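Local coordinates for protein CopN (Chlamydia pneumoniae, PDB 4NRH) that probably acts as a gatekeeper of type III secretion, working with a bound chaperone to direct the secretion of translocator proteins, at residues R35-A40 and D69-T74; I41-S46 and P77-L82; D200-R205 and F270-Q275; G264-F269 and N296-V301. All coordinates share one frame; numbering follows the deposited sequence.

Interaction 1: R35-A40 and D69-T74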
loop_
_atom_site.group_PDB
_atom_site.type_symbol
_atom_site.label_atom_id
_atom_site.label_comp_id
_atom_site.label_asym_id
_atom_site.label_seq_id
_atom_site.Cartn_x
_atom_site.Cartn_y
_atom_site.Cartn_z
ATOM N N ARG A 35 -41.965 -8.693 10.408
ATOM C CA ARG A 35 -43.203 -9.075 11.080
ATOM C C ARG A 35 -44.100 -9.885 10.149
ATOM O O ARG A 35 -44.800 -10.798 10.587
ATOM C CB ARG A 35 -43.948 -7.841 11.593
ATOM C CG ARG A 35 -43.266 -7.143 12.759
ATOM C CD ARG A 35 -44.129 -6.020 13.316
ATOM N NE ARG A 35 -44.245 -4.905 12.380
ATOM C CZ ARG A 35 -43.440 -3.848 12.379
ATOM N NH1 ARG A 35 -42.459 -3.760 13.267
ATOM N NH2 ARG A 35 -43.615 -2.878 11.492
ATOM N N GLY A 36 -44.076 -9.545 8.865
ATOM C CA GLY A 36 -44.845 -10.265 7.867
ATOM C C GLY A 36 -44.415 -11.716 7.775
ATOM O O GLY A 36 -45.242 -12.613 7.619
ATOM N N LEU A 37 -43.108 -11.942 7.868
ATOM C CA LEU A 37 -42.556 -13.291 7.870
ATOM C C LEU A 37 -42.963 -14.028 9.141
ATOM O O LEU A 37 -43.352 -15.196 9.101
ATOM C CB LEU A 37 -41.032 -13.249 7.740
ATOM C CG LEU A 37 -40.295 -14.586 7.828
ATOM C CD1 LEU A 37 -40.828 -15.565 6.790
ATOM C CD2 LEU A 37 -38.795 -14.385 7.663
ATOM N N ARG A 38 -42.863 -13.329 10.269
ATOM C CA ARG A 38 -43.256 -13.872 11.564
ATOM C C ARG A 38 -44.722 -14.292 11.593
ATOM O O ARG A 38 -45.065 -15.351 12.119
ATOM C CB ARG A 38 -42.993 -12.842 12.664
ATOM C CG ARG A 38 -43.390 -13.302 14.054
ATOM C CD ARG A 38 -43.538 -12.118 14.993
ATOM N NE ARG A 38 -44.617 -11.231 14.572
ATOM C CZ ARG A 38 -44.881 -10.054 15.130
ATOM N NH1 ARG A 38 -44.138 -9.612 16.137
ATOM N NH2 ARG A 38 -45.886 -9.315 14.680
ATOM N N ASP A 39 -45.582 -13.454 11.023
ATOM C CA ASP A 39 -47.021 -13.701 11.027
ATOM C C ASP A 39 -47.418 -14.835 10.085
ATOM O O ASP A 39 -48.503 -15.403 10.213
ATOM C CB ASP A 39 -47.778 -12.425 10.652
ATOM C CG ASP A 39 -47.606 -11.321 11.678
ATOM O OD1 ASP A 39 -47.201 -11.625 12.820
ATOM O OD2 ASP A 39 -47.871 -10.148 11.339
ATOM N N ALA A 40 -46.540 -15.160 9.142
ATOM C CA ALA A 40 -46.814 -16.215 8.172
ATOM C C ALA A 40 -46.449 -17.590 8.722
ATOM O O ALA A 40 -46.834 -18.616 8.160
ATOM C CB ALA A 40 -46.065 -15.949 6.876
ATOM N N ASP A 69 -32.329 -14.956 12.704
ATOM C CA ASP A 69 -31.885 -14.447 14.000
ATOM C C ASP A 69 -33.026 -13.726 14.710
ATOM O O ASP A 69 -33.217 -13.884 15.916
ATOM C CB ASP A 69 -30.687 -13.507 13.840
ATOM C CG ASP A 69 -29.450 -14.219 13.330
ATOM O OD1 ASP A 69 -29.301 -15.428 13.605
ATOM O OD2 ASP A 69 -28.623 -13.568 12.659
ATOM N N TYR A 70 -33.776 -12.931 13.953
ATOM C CA TYR A 70 -34.901 -12.183 14.501
ATOM C C TYR A 70 -36.015 -13.108 14.983
ATOM O O TYR A 70 -36.556 -12.923 16.073
ATOM C CB TYR A 70 -35.458 -11.204 13.464
ATOM C CG TYR A 70 -36.894 -10.813 13.732
ATOM C CD1 TYR A 70 -37.215 -9.941 14.764
ATOM C CD2 TYR A 70 -37.931 -11.325 12.960
ATOM C CE1 TYR A 70 -38.525 -9.587 15.020
ATOM C CE2 TYR A 70 -39.245 -10.976 13.209
ATOM C CZ TYR A 70 -39.537 -10.105 14.239
ATOM O OH TYR A 70 -40.842 -9.751 14.493
ATOM N N LEU A 71 -36.355 -14.098 14.161
ATOM C CA LEU A 71 -37.438 -15.026 14.473
ATOM C C LEU A 71 -37.157 -15.805 15.754
ATOM O O LEU A 71 -38.039 -15.967 16.597
ATOM C CB LEU A 71 -37.664 -15.995 13.310
ATOM C CG LEU A 71 -38.234 -15.390 12.026
ATOM C CD1 LEU A 71 -38.265 -16.428 10.914
ATOM C CD2 LEU A 71 -39.620 -14.817 12.272
ATOM N N VAL A 72 -35.926 -16.286 15.888
ATOM C CA VAL A 72 -35.507 -17.002 17.086
ATOM C C VAL A 72 -35.583 -16.107 18.322
ATOM O O VAL A 72 -36.027 -16.535 19.389
ATOM C CB VAL A 72 -34.068 -17.547 16.931
ATOM C CG1 VAL A 72 -33.527 -18.039 18.264
ATOM C CG2 VAL A 72 -34.031 -18.661 15.894
ATOM N N GLN A 73 -35.167 -14.854 18.166
ATOM C CA GLN A 73 -35.089 -13.924 19.287
ATOM C C GLN A 73 -36.454 -13.401 19.735
ATOM O O GLN A 73 -36.674 -13.175 20.923
ATOM C CB GLN A 73 -34.176 -12.746 18.928
ATOM C CG GLN A 73 -33.774 -11.888 20.119
ATOM C CD GLN A 73 -32.866 -10.737 19.734
ATOM O OE1 GLN A 73 -32.416 -10.638 18.592
ATOM N NE2 GLN A 73 -32.592 -9.856 20.688
ATOM N N THR A 74 -37.368 -13.212 18.788
ATOM C CA THR A 74 -38.649 -12.579 19.094
ATOM C C THR A 74 -39.711 -13.554 19.598
ATOM O O THR A 74 -40.723 -13.136 20.157
ATOM C CB THR A 74 -39.216 -11.837 17.863
ATOM O OG1 THR A 74 -40.260 -10.946 18.280
ATOM C CG2 THR A 74 -39.773 -12.822 16.843
HETATM O O HOH W 1 -42.685 -10.117 18.014
#
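Arg38 lies across Tyr70 and Leu71 where helix 31-40 packs on helix 61-74, two helices of the all-helical HrpJ-like domain. The short segments run 63° apart with their axes 10.5 Å from each other. Arg38 makes most of the touches between them. The backbone root of Arg38 meets Leu71 first: CD2 of Leu71 sits 3.8 Å from Arg38 CA and nearly as close to CB. Further out, Arg38 CD comes 3.6 Å from the hydroxyl oxygen OH of Tyr70 and skirts the CG2 methyl of Thr74. The chain then bends at chi3 (64°), which turns the guanidinium back toward its own helix. There NE and NH2 grip a single oxygen, OD1 of Asp39, side-on, with NE 3.1 Å from OD1. Asp39 OD1 lies close to the guanidinium plane, and this salt bridge should limit rotation of the group. One face of the guanidinium is covered by CG of Arg35, whose own charged end turns to Asp17 and Asp20. Beside the arginine, Leu37 CD2 touches Leu71 CD1 at 3.9 Å, the two leucines crossing at about a right angle, and these form the apolar, buried side of the contact. Helix 18-24 packs on the tyrosine and threonine, with Ala19 on Tyr70 and Leu18 on Thr74. At the tip, Arg38 NH1 makes a weak bond to a water, so that any polar link between the helices here runs through a weakly held water, which lies 2.6 Å from Thr74 OG1.

Interaction 2: I41-S46 and P77-L82; sequences IGDDAS and PSQGKL
Ile41 opens the loop between helices 31-40 and 47-57 by placing its CG2 methyl 4.0 Å from CD2 of Leu82, the two side chains crossing at about a right angle. Its CG1 branch lies anti to the carbonyl carbon (chi1 -57°), which leaves CG2 as the branch that faces Leu82; Ile50 and Leu53 of helix 47-57 also pack against this isoleucine. Gly42 contributes its carbonyl: O stands 3.5 Å from Leu82 CG and 3.7 Å from CD2 of the same leucine. That oxygen also accepts a hydrogen bond from Ala45 N at 3.1 Å, closing a type I beta turn from Gly42 to Ala45. The first turn of helix 80-97 thus rests its leucine against the backbone of a tight turn more than against side chains. Asp43, next in the turn, adds its carbonyl O, 3.8 Å from Leu82 CG. Its carboxylate lies beside the side chain of Gln79, the N-cap residue of helix 80-97, but the modelled approach is too short and any bond there is doubtful. Ala45 follows with its CB methyl 4.4 Å from CD2 of Leu82, a looser apolar touch. Ser46 leads out of the loop as the N-cap of helix 47-57, its OG accepting a hydrogen bond from the backbone N of Asp49.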
loop_
_atom_site.group_PDB
_atom_site.type_symbol
_atom_site.label_atom_id
_atom_site.label_comp_id
_atom_site.label_asym_id
_atom_site.label_seq_id
_atom_site.Cartn_x
_atom_site.Cartn_y
_atom_site.Cartn_z
ATOM N N ILE A 41 -45.705 -17.606 9.823
ATOM C CA ILE A 41 -45.244 -18.855 10.417
ATOM C C ILE A 41 -46.101 -19.238 11.621
ATOM O O ILE A 41 -46.136 -18.524 12.623
ATOM C CB ILE A 41 -43.769 -18.760 10.851
ATOM C CG1 ILE A 41 -42.889 -18.384 9.659
ATOM C CG2 ILE A 41 -43.304 -20.072 11.462
ATOM C CD1 ILE A 41 -41.493 -17.961 10.044
ATOM N N GLY A 42 -46.792 -20.368 11.511
ATOM C CA GLY A 42 -47.664 -20.842 12.571
ATOM C C GLY A 42 -46.924 -21.547 13.691
ATOM O O GLY A 42 -45.764 -21.931 13.539
ATOM N N ASP A 43 -47.602 -21.707 14.825
ATOM C CA ASP A 43 -47.027 -22.350 16.003
ATOM C C ASP A 43 -46.595 -23.788 15.726
ATOM O O ASP A 43 -45.673 -24.301 16.360
ATOM C CB ASP A 43 -48.032 -22.331 17.159
ATOM C CG ASP A 43 -48.282 -20.933 17.689
ATOM O OD1 ASP A 43 -47.532 -20.010 17.313
ATOM O OD2 ASP A 43 -49.230 -20.759 18.483
ATOM N N ASP A 44 -47.269 -24.431 14.779
ATOM C CA ASP A 44 -47.039 -25.841 14.491
ATOM C C ASP A 44 -46.148 -26.044 13.268
ATOM O O ASP A 44 -46.102 -27.134 12.700
ATOM C CB ASP A 44 -48.374 -26.561 14.290
ATOM C CG ASP A 44 -49.199 -25.957 13.168
ATOM O OD1 ASP A 44 -48.927 -24.800 12.780
ATOM O OD2 ASP A 44 -50.119 -26.640 12.672
ATOM N N ALA A 45 -45.442 -24.991 12.869
ATOM C CA ALA A 45 -44.575 -25.053 11.699
ATOM C C ALA A 45 -43.318 -25.877 11.963
ATOM O O ALA A 45 -42.682 -25.742 13.007
ATOM C CB ALA A 45 -44.196 -23.651 11.248
ATOM N N SER A 46 -42.968 -26.727 11.004
ATOM C CA SER A 46 -41.751 -27.525 11.084
ATOM C C SER A 46 -40.561 -26.700 10.602
ATOM O O SER A 46 -40.749 -25.685 9.930
ATOM C CB SER A 46 -41.893 -28.802 10.251
ATOM O OG SER A 46 -42.027 -28.501 8.873
ATOM N N PRO A 77 -42.199 -17.184 25.235
ATOM C CA PRO A 77 -42.259 -18.459 25.967
ATOM C C PRO A 77 -43.451 -19.353 25.615
ATOM O O PRO A 77 -43.302 -20.575 25.628
ATOM C CB PRO A 77 -42.353 -18.012 27.430
ATOM C CG PRO A 77 -41.655 -16.711 27.460
ATOM C CD PRO A 77 -41.979 -16.047 26.150
ATOM N N SER A 78 -44.608 -18.762 25.325
ATOM C CA SER A 78 -45.808 -19.541 25.022
ATOM C C SER A 78 -45.620 -20.430 23.795
ATOM O O SER A 78 -46.188 -21.519 23.715
ATOM C CB SER A 78 -47.011 -18.618 24.809
ATOM O OG SER A 78 -46.747 -17.663 23.796
ATOM N N GLN A 79 -44.821 -19.958 22.842
ATOM C CA GLN A 79 -44.571 -20.710 21.621
ATOM C C GLN A 79 -43.230 -21.432 21.700
ATOM O O GLN A 79 -42.349 -21.220 20.866
ATOM C CB GLN A 79 -44.603 -19.785 20.403
ATOM C CG GLN A 79 -45.887 -18.981 20.266
ATOM C CD GLN A 79 -45.794 -17.918 19.186
ATOM O OE1 GLN A 79 -45.347 -16.800 19.435
ATOM N NE2 GLN A 79 -46.209 -18.268 17.975
ATOM N N GLY A 80 -43.086 -22.281 22.712
ATOM C CA GLY A 80 -41.851 -23.004 22.948
ATOM C C GLY A 80 -41.492 -23.950 21.817
ATOM O O GLY A 80 -40.339 -24.015 21.392
ATOM N N LYS A 81 -42.490 -24.687 21.338
ATOM C CA LYS A 81 -42.295 -25.649 20.259
ATOM C C LYS A 81 -41.801 -24.963 18.987
ATOM O O LYS A 81 -40.923 -25.479 18.295
ATOM C CB LYS A 81 -43.597 -26.403 19.980
ATOM C CG LYS A 81 -44.054 -27.293 21.129
ATOM C CD LYS A 81 -43.137 -28.488 21.336
ATOM C CE LYS A 81 -43.379 -29.565 20.293
ATOM N NZ LYS A 81 -42.685 -30.833 20.646
ATOM N N LEU A 82 -42.376 -23.803 18.685
ATOM C CA LEU A 82 -41.973 -23.021 17.521
ATOM C C LEU A 82 -40.519 -22.572 17.641
ATOM O O LEU A 82 -39.752 -22.665 16.681
ATOM C CB LEU A 82 -42.882 -21.802 17.346
ATOM C CG LEU A 82 -43.254 -21.346 15.928
ATOM C CD1 LEU A 82 -43.326 -19.825 15.859
ATOM C CD2 LEU A 82 -42.310 -21.895 14.863
#

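Interaction 3: D200-R205 and F270-Q275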
loop_
_atom_site.group_PDB
_atom_site.type_symbol
_atom_site.label_atom_id
_atom_site.label_comp_id
_atom_site.label_asym_id
_atom_site.label_seq_id
_atom_site.Cartn_x
_atom_site.Cartn_y
_atom_site.Cartn_z
ATOM N N ASP A 200 -5.507 6.320 -12.501
ATOM C CA ASP A 200 -6.150 7.580 -12.146
ATOM C C ASP A 200 -5.354 8.762 -12.687
ATOM O O ASP A 200 -5.924 9.720 -13.211
ATOM C CB ASP A 200 -6.306 7.697 -10.628
ATOM C CG ASP A 200 -6.880 9.037 -10.201
ATOM O OD1 ASP A 200 -6.099 10.001 -10.050
ATOM O OD2 ASP A 200 -8.112 9.126 -10.016
ATOM N N TYR A 201 -4.034 8.686 -12.552
ATOM C CA TYR A 201 -3.154 9.750 -13.016
ATOM C C TYR A 201 -3.215 9.913 -14.532
ATOM O O TYR A 201 -3.414 11.017 -15.036
ATOM C CB TYR A 201 -1.712 9.479 -12.579
ATOM C CG TYR A 201 -0.723 10.519 -13.052
ATOM C CD1 TYR A 201 -0.732 11.802 -12.520
ATOM C CD2 TYR A 201 0.217 10.221 -14.030
ATOM C CE1 TYR A 201 0.166 12.758 -12.949
ATOM C CE2 TYR A 201 1.122 11.173 -14.463
ATOM C CZ TYR A 201 1.091 12.440 -13.918
ATOM O OH TYR A 201 1.985 13.394 -14.342
ATOM N N PHE A 202 -3.064 8.809 -15.254
ATOM C CA PHE A 202 -3.034 8.852 -16.713
ATOM C C PHE A 202 -4.391 9.179 -17.329
ATOM O O PHE A 202 -4.456 9.827 -18.370
ATOM C CB PHE A 202 -2.506 7.527 -17.266
ATOM C CG PHE A 202 -1.053 7.289 -16.968
ATOM C CD1 PHE A 202 -0.099 8.228 -17.324
ATOM C CD2 PHE A 202 -0.642 6.134 -16.327
ATOM C CE1 PHE A 202 1.239 8.018 -17.049
ATOM C CE2 PHE A 202 0.693 5.918 -16.051
ATOM C CZ PHE A 202 1.635 6.860 -16.412
ATOM N N GLU A 203 -5.471 8.732 -16.692
ATOM C CA GLU A 203 -6.817 9.012 -17.190
ATOM C C GLU A 203 -7.060 10.515 -17.290
ATOM O O GLU A 203 -7.753 10.986 -18.191
ATOM C CB GLU A 203 -7.878 8.370 -16.292
ATOM C CG GLU A 203 -9.309 8.633 -16.743
ATOM C CD GLU A 203 -10.328 7.835 -15.955
ATOM O OE1 GLU A 203 -10.059 7.521 -14.777
ATOM O OE2 GLU A 203 -11.403 7.528 -16.514
ATOM N N SER A 204 -6.489 11.260 -16.352
ATOM C CA SER A 204 -6.601 12.712 -16.345
ATOM C C SER A 204 -5.620 13.378 -17.312
ATOM O O SER A 204 -5.997 14.267 -18.075
ATOM C CB SER A 204 -6.381 13.249 -14.929
ATOM O OG SER A 204 -5.992 14.611 -14.953
ATOM N N ARG A 205 -4.363 12.945 -17.275
ATOM C CA ARG A 205 -3.291 13.639 -17.987
ATOM C C ARG A 205 -3.193 13.307 -19.480
ATOM O O ARG A 205 -2.860 14.176 -20.285
ATOM C CB ARG A 205 -1.945 13.343 -17.320
ATOM C CG ARG A 205 -1.905 13.604 -15.821
ATOM C CD ARG A 205 -2.254 15.041 -15.476
ATOM N NE ARG A 205 -1.505 16.001 -16.281
ATOM C CZ ARG A 205 -1.735 17.310 -16.283
ATOM N NH1 ARG A 205 -2.689 17.818 -15.515
ATOM N NH2 ARG A 205 -1.007 18.111 -17.048
ATOM N N PHE A 270 7.855 10.644 -16.425
ATOM C CA PHE A 270 8.739 11.220 -15.418
ATOM C C PHE A 270 7.936 11.915 -14.324
ATOM O O PHE A 270 8.244 11.788 -13.139
ATOM C CB PHE A 270 9.722 12.206 -16.058
ATOM C CG PHE A 270 10.821 12.650 -15.133
ATOM C CD1 PHE A 270 10.653 13.757 -14.316
ATOM C CD2 PHE A 270 12.017 11.954 -15.072
ATOM C CE1 PHE A 270 11.659 14.163 -13.460
ATOM C CE2 PHE A 270 13.026 12.355 -14.218
ATOM C CZ PHE A 270 12.847 13.461 -13.411
ATOM N N SER A 271 6.908 12.650 -14.732
ATOM C CA SER A 271 6.027 13.329 -13.789
ATOM C C SER A 271 5.272 12.327 -12.921
ATOM O O SER A 271 4.950 12.610 -11.767
ATOM C CB SER A 271 5.041 14.230 -14.535
ATOM O OG SER A 271 5.719 15.111 -15.412
ATOM N N ALA A 272 4.998 11.152 -13.481
ATOM C CA ALA A 272 4.265 10.107 -12.772
ATOM C C ALA A 272 5.048 9.568 -11.576
ATOM O O ALA A 272 4.464 9.030 -10.636
ATOM C CB ALA A 272 3.913 8.972 -13.724
ATOM N N LEU A 273 6.369 9.711 -11.619
ATOM C CA LEU A 273 7.228 9.188 -10.561
ATOM C C LEU A 273 7.027 9.914 -9.233
ATOM O O LEU A 273 7.340 9.375 -8.171
ATOM C CB LEU A 273 8.697 9.278 -10.979
ATOM C CG LEU A 273 9.089 8.495 -12.233
ATOM C CD1 LEU A 273 10.515 8.820 -12.639
ATOM C CD2 LEU A 273 8.920 7.003 -12.011
ATOM N N ARG A 274 6.504 11.135 -9.296
ATOM C CA ARG A 274 6.215 11.897 -8.085
ATOM C C ARG A 274 4.718 12.060 -7.839
ATOM O O ARG A 274 4.314 12.664 -6.846
ATOM C CB ARG A 274 6.874 13.275 -8.152
ATOM C CG ARG A 274 6.225 14.227 -9.140
ATOM C CD ARG A 274 6.698 15.654 -8.920
ATOM N NE ARG A 274 6.408 16.510 -10.065
ATOM C CZ ARG A 274 5.279 17.196 -10.215
ATOM N NH1 ARG A 274 4.329 17.121 -9.293
ATOM N NH2 ARG A 274 5.098 17.953 -11.289
ATOM N N GLN A 275 3.898 11.522 -8.736
ATOM C CA GLN A 275 2.449 11.686 -8.633
ATOM C C GLN A 275 1.736 10.368 -8.357
ATOM O O GLN A 275 0.563 10.354 -7.981
ATOM C CB GLN A 275 1.890 12.318 -9.909
ATOM C CG GLN A 275 2.412 13.717 -10.195
ATOM C CD GLN A 275 1.876 14.748 -9.221
ATOM O OE1 GLN A 275 2.489 15.025 -8.190
ATOM N NE2 GLN A 275 0.723 15.322 -9.543
#
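Ser271 meets the outer end of Tyr201, the tyrosine OH lying 3.2 Å from Ser271 CB. The methylene carbon makes the approach, while OG is hydrogen-bonded to the backbone O of Asn267, one turn earlier in the same helix. Ala272 comes next and sets its methyl against two rings at once: CB is 3.6 Å from Tyr201 CE2 and 4.1 Å from Phe202 CZ. Three residues on, Gln275 comes to the same tyrosine ring. Here CB of Gln275 is 3.5 Å from Tyr201 CE1, and its CG follows at 3.7 Å from the same CE1. The CB atoms of Ala272 and Gln275 thus approach obliquely from the same side of the ring, one by CE2 and one by CE1. With CG anti to the backbone N (chi1 178°), Tyr201 stands out from its helix toward them, while CG of Arg205, one turn on, covers the opposite face 3.6 Å from the ring plane. No hydrogen bond joins the two segments; this is packing between the segments 200-205 and 270-275 in the third helical domain of the LcrE family. Behind it, Phe202 fits between helices: its ring meets Tyr233 edge-to-face and lies on Val229 and Ala230 of helix 226-237. On the far flank Phe270 and Leu273 pack on Ile294 of helix 284-301 and on Leu46 of the chaperone chain, so that this part of the chain lies between the long helix 179-215 and the bound partner.

Interaction 4: G264-F269 and N296-V301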
loop_
_atom_site.group_PDB
_atom_site.type_symbol
_atom_site.label_atom_id
_atom_site.label_comp_id
_atom_site.label_asym_id
_atom_site.label_seq_id
_atom_site.Cartn_x
_atom_site.Cartn_y
_atom_site.Cartn_z
ATOM N N GLY A 264 6.498 14.096 -25.082
ATOM C CA GLY A 264 5.333 14.321 -24.244
ATOM C C GLY A 264 5.033 13.157 -23.319
ATOM O O GLY A 264 4.730 13.351 -22.140
ATOM N N VAL A 265 5.114 11.944 -23.857
ATOM C CA VAL A 265 4.868 10.738 -23.072
ATOM C C VAL A 265 5.968 10.533 -22.032
ATOM O O VAL A 265 5.693 10.175 -20.885
ATOM C CB VAL A 265 4.771 9.492 -23.973
ATOM C CG1 VAL A 265 4.669 8.228 -23.132
ATOM C CG2 VAL A 265 3.573 9.606 -24.902
ATOM N N LEU A 266 7.213 10.767 -22.440
ATOM C CA LEU A 266 8.357 10.634 -21.543
ATOM C C LEU A 266 8.247 11.589 -20.359
ATOM O O LEU A 266 8.503 11.208 -19.217
ATOM C CB LEU A 266 9.664 10.884 -22.296
ATOM C CG LEU A 266 10.149 9.778 -23.233
ATOM C CD1 LEU A 266 11.281 10.282 -24.114
ATOM C CD2 LEU A 266 10.591 8.565 -22.433
ATOM N N ASN A 267 7.871 12.833 -20.641
ATOM C CA ASN A 267 7.652 13.820 -19.590
ATOM C C ASN A 267 6.512 13.397 -18.674
ATOM O O ASN A 267 6.540 13.645 -17.468
ATOM C CB ASN A 267 7.359 15.194 -20.192
ATOM C CG ASN A 267 8.601 15.868 -20.739
ATOM O OD1 ASN A 267 9.705 15.663 -20.235
ATOM N ND2 ASN A 267 8.426 16.677 -21.777
ATOM N N LEU A 268 5.503 12.762 -19.262
ATOM C CA LEU A 268 4.364 12.259 -18.507
ATOM C C LEU A 268 4.796 11.131 -17.573
ATOM O O LEU A 268 4.384 11.082 -16.413
ATOM C CB LEU A 268 3.266 11.780 -19.456
ATOM C CG LEU A 268 1.929 11.451 -18.799
ATOM C CD1 LEU A 268 1.454 12.650 -18.003
ATOM C CD2 LEU A 268 0.902 11.055 -19.846
ATOM N N PHE A 269 5.619 10.223 -18.088
ATOM C CA PHE A 269 6.166 9.131 -17.288
ATOM C C PHE A 269 7.020 9.650 -16.137
ATOM O O PHE A 269 6.929 9.151 -15.014
ATOM C CB PHE A 269 6.991 8.182 -18.161
ATOM C CG PHE A 269 6.163 7.214 -18.960
ATOM C CD1 PHE A 269 4.792 7.142 -18.782
ATOM C CD2 PHE A 269 6.760 6.372 -19.883
ATOM C CE1 PHE A 269 4.030 6.250 -19.514
ATOM C CE2 PHE A 269 6.004 5.478 -20.618
ATOM C CZ PHE A 269 4.636 5.417 -20.433
ATOM N N ASN A 296 17.476 10.470 -19.490
ATOM C CA ASN A 296 18.413 10.144 -20.558
ATOM C C ASN A 296 17.699 9.949 -21.890
ATOM O O ASN A 296 18.200 10.358 -22.938
ATOM C CB ASN A 296 19.210 8.885 -20.207
ATOM C CG ASN A 296 20.216 9.123 -19.099
ATOM O OD1 ASN A 296 20.304 10.222 -18.549
ATOM N ND2 ASN A 296 20.986 8.093 -18.768
ATOM N N ALA A 297 16.529 9.319 -21.841
ATOM C CA ALA A 297 15.733 9.082 -23.039
ATOM C C ALA A 297 15.273 10.395 -23.661
ATOM O O ALA A 297 15.289 10.552 -24.881
ATOM C CB ALA A 297 14.535 8.201 -22.713
ATOM N N LEU A 298 14.870 11.337 -22.813
ATOM C CA LEU A 298 14.474 12.670 -23.260
ATOM C C LEU A 298 15.593 13.381 -24.015
ATOM O O LEU A 298 15.356 14.012 -25.044
ATOM C CB LEU A 298 14.035 13.519 -22.066
ATOM C CG LEU A 298 12.614 13.295 -21.553
ATOM C CD1 LEU A 298 12.445 13.911 -20.175
ATOM C CD2 LEU A 298 11.608 13.883 -22.529
ATOM N N ASP A 299 16.810 13.275 -23.494
ATOM C CA ASP A 299 17.971 13.909 -24.109
ATOM C C ASP A 299 18.298 13.290 -25.465
ATOM O O ASP A 299 18.568 14.003 -26.432
ATOM C CB ASP A 299 19.183 13.814 -23.179
ATOM C CG ASP A 299 19.005 14.623 -21.908
ATOM O OD1 ASP A 299 18.236 15.608 -21.930
ATOM O OD2 ASP A 299 19.635 14.275 -20.887
ATOM N N ALA A 300 18.279 11.962 -25.525
ATOM C CA ALA A 300 18.559 11.232 -26.758
ATOM C C ALA A 300 17.553 11.560 -27.857
ATOM O O ALA A 300 17.912 11.672 -29.029
ATOM C CB ALA A 300 18.576 9.734 -26.489
ATOM N N VAL A 301 16.290 11.710 -27.468
ATOM C CA VAL A 301 15.205 11.952 -28.415
ATOM C C VAL A 301 15.266 13.346 -29.043
ATOM O O VAL A 301 15.015 13.506 -30.240
ATOM C CB VAL A 301 13.825 11.754 -27.735
ATOM C CG1 VAL A 301 12.706 12.359 -28.569
ATOM C CG2 VAL A 301 13.566 10.276 -27.487
#
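An antiparallel helix pair of the third helical domain, helices 259-272 and 284-301, is joined here by Leu266 and Leu298, which slide past each other in opposite directions. The short segments run at 165° with axes 9.9 Å apart, and the backbones come closest at these same two leucines. Leu266 is the hub of the contact. Its CB carries Leu298 CD2 at 3.6 Å, while the two methyls at its tip reach further: CD2 touches Ala297 CB at 4.0 Å, and CD1 lies 4.1 Å from Val301 CG2. One leucine thus spans a full turn of helix 284-301. Leu298 in turn projects past Leu266 to the amide of Asn267, whose OD1 is 3.3 Å from Leu298 CD1 and 3.5 Å from its CD2. The asparagine crosses the leucine at about a right angle, and the approach is a packing contact of oxygen on methyls. Its position follows from chi1 of -75°, which sets CG anti to the carbonyl carbon and leads the amide toward the neighbouring helix. Around the pair, Val247 and Val251 of helix 244-255 close over Leu266. Val265 packs on Leu209 of helix 179-215, and Phe269 on helix 226-237, which places helix 259-272 at the centre of the bundle with helix 284-301 along one side of it.

How the interactions relate
The four contacts form two pairs on opposite sides of the chain's centre; the centres of interactions 1 and 3 lie 54 Å apart. Interactions 1 and 2 belong to the HrpJ-like region and touch through Leu71 CD1 and Ile41 CD1, 3.7 Å apart. Interactions 3 and 4 share helix 259-272, whose Leu268 packs against Tyr201, Phe202 and Arg205 and so joins them. All four are partly buried, yet their chemistry differs: interaction 1 mixes a leucine pair with charge and water, interaction 2 sets a leucine against turn carbonyls, interaction 3 sets aromatic rings against aliphatic carbons close to the chaperone, and interaction 4 is largely aliphatic.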